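Local atomic coordinates of virulence associated protein VapB (Rhodococcus equi, PDB entry 4CV7), a protein that belongs to the plasmid-encoded virulence-associated proteins of this bacterium and probably contributes to virulence, though its molecular activity is not established. Residues T52-L55 with Q56-Y59. Residues are numbered along the deposited sequence; the frame is centred on the assembly and turned at random. Where two conformers were deposited one is given.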
loop_
_atom_site.group_PDB
_atom_site.type_symbol
_atom_site.label_atom_id
_atom_site.label_comp_id
_atom_site.label_asym_id
_atom_site.label_seq_id
_atom_site.Cartn_x
_atom_site.Cartn_y
_atom_site.Cartn_z
ATOM N N THR A 52 1.329 -0.066 -12.529
ATOM C CA THR A 52 2.683 0.517 -12.608
ATOM C C THR A 52 3.273 0.409 -13.963
ATOM O O THR A 52 3.040 -0.646 -14.632
ATOM C CB THR A 52 3.632 -0.068 -11.555
ATOM O OG1 THR A 52 4.881 0.629 -11.638
ATOM C CG2 THR A 52 3.841 -1.490 -11.729
ATOM N N SER A 53 3.976 1.403 -14.426
ATOM C CA SER A 53 4.689 1.361 -15.669
ATOM C C SER A 53 6.086 0.724 -15.545
ATOM O O SER A 53 6.718 0.469 -16.583
ATOM C CB SER A 53 4.765 2.740 -16.257
ATOM O OG SER A 53 5.515 3.562 -15.397
ATOM N N ASP A 54 6.512 0.415 -14.345
ATOM C CA ASP A 54 7.843 -0.245 -14.187
ATOM C C ASP A 54 7.864 -0.943 -12.793
ATOM O O ASP A 54 8.194 -0.403 -11.772
ATOM C CB ASP A 54 8.924 0.808 -14.271
ATOM C CG ASP A 54 10.318 0.239 -14.329
ATOM O OD1 ASP A 54 10.535 -0.962 -13.882
ATOM O OD2 ASP A 54 11.272 0.875 -14.849
ATOM N N LEU A 55 7.488 -2.201 -12.857
ATOM C CA LEU A 55 7.378 -3.044 -11.664
ATOM C C LEU A 55 8.689 -3.151 -10.915
ATOM O O LEU A 55 8.725 -3.011 -9.705
ATOM C CB LEU A 55 6.781 -4.412 -12.096
ATOM C CG LEU A 55 6.492 -5.328 -10.870
ATOM C CD1 LEU A 55 5.341 -4.835 -10.018
ATOM C CD2 LEU A 55 6.220 -6.760 -11.316
ATOM N N GLN A 56 9.764 -3.404 -11.655
ATOM C CA GLN A 56 11.023 -3.546 -11.002
ATOM C C GLN A 56 11.466 -2.268 -10.313
ATOM O O GLN A 56 11.974 -2.328 -9.216
ATOM C CB GLN A 56 12.087 -4.040 -11.978
ATOM C CG GLN A 56 13.444 -4.339 -11.459
ATOM C CD GLN A 56 14.357 -3.152 -11.244
ATOM O OE1 GLN A 56 14.183 -2.092 -11.876
ATOM N NE2 GLN A 56 15.466 -3.376 -10.471
ATOM N N ARG A 57 11.192 -1.116 -10.907
ATOM C CA ARG A 57 11.520 0.156 -10.298
ATOM C C ARG A 57 10.664 0.374 -9.026
ATOM O O ARG A 57 11.156 0.938 -8.026
ATOM C CB ARG A 57 11.364 1.271 -11.299
ATOM C CG ARG A 57 11.838 2.620 -10.767
ATOM C CD ARG A 57 11.686 3.679 -11.791
ATOM N NE ARG A 57 12.296 4.919 -11.386
ATOM C CZ ARG A 57 12.566 5.921 -12.198
ATOM N NH1 ARG A 57 12.363 5.827 -13.458
ATOM N NH2 ARG A 57 13.189 6.971 -11.648
ATOM N N LEU A 58 9.380 -0.016 -9.101
ATOM C CA LEU A 58 8.505 0.093 -7.951
ATOM C C LEU A 58 9.117 -0.675 -6.781
ATOM O O LEU A 58 9.279 -0.171 -5.668
ATOM C CB LEU A 58 7.135 -0.430 -8.283
ATOM C CG LEU A 58 6.167 -0.593 -7.084
ATOM C CD1 LEU A 58 5.626 0.749 -6.640
ATOM C CD2 LEU A 58 5.030 -1.517 -7.538
ATOM N N TYR A 59 9.546 -1.906 -7.064
ATOM C CA TYR A 59 10.054 -2.728 -6.022
ATOM C C TYR A 59 11.402 -2.243 -5.509
ATOM O O TYR A 59 11.660 -2.364 -4.326
ATOM C CB TYR A 59 10.154 -4.163 -6.554
ATOM C CG TYR A 59 8.798 -4.863 -6.761
ATOM C CD1 TYR A 59 7.641 -4.401 -6.204
ATOM C CD2 TYR A 59 8.749 -6.058 -7.499
ATOM C CE1 TYR A 59 6.461 -5.105 -6.334
ATOM C CE2 TYR A 59 7.565 -6.771 -7.636
ATOM C CZ TYR A 59 6.460 -6.294 -7.009
ATOM O OH TYR A 59 5.258 -7.007 -7.045
HETATM O O HOH W 1 9.890 -3.616 -14.657
HETATM O O HOH W 2 11.063 3.545 -15.220
HETATM O O HOH W 3 13.256 -1.196 -13.986
#
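Asp54 is the N-cap of helix 55-61, the short helix that follows strand 42-52 at one end of the eight-stranded Greek-key barrel. Its side chain accepts a capping bond from Arg57, with Asp54 OD1 3.1 Å from Arg57 N. The N-H comes from well above the carboxylate plane, 65° out of it. CG of Asp54 lies anti to the backbone N (chi1 -171°), which brings the carboxylate back to the N-terminal end of the helix, beside Arg57 N. Asp54 CG also packs 3.4 Å from Arg57 CB. The two side chains cross at about a right angle, and the extended Arg57 chain then leads away, so that its guanidinium and the carboxylate do not touch directly. Water 2 links the two charged groups, giving a proton to Asp54 OD2 and accepting one from Arg57 NH1. Water 1 bridges Asp54 OD1 and Gln56 N, so the second N-H of the helix is also served. The helix start would probably stabilise the negative charge of Asp54.

Just before the cap, Thr52 OG1 accepts from Asp54 N at 3.2 Å, forming an ST turn. Thr52 OG1 is also hydrogen-bonded to Leu86 O. The backbone then closes its first helical turns, with Leu58 N 2.9 Å from Asp54 O and Tyr59 N 3.0 Å from Leu55 O.

On the apolar side, Leu55 and Leu58 both touch Leu50 of strand 42-52. The Tyr59 ring also meets Trp107, and its OH is hydrogen-bonded to Pro26 O. Leu55 CD1 lies over one face of that ring in a CH-pi contact, 3.9 Å from the Tyr59 centroid and 28° off the ring normal.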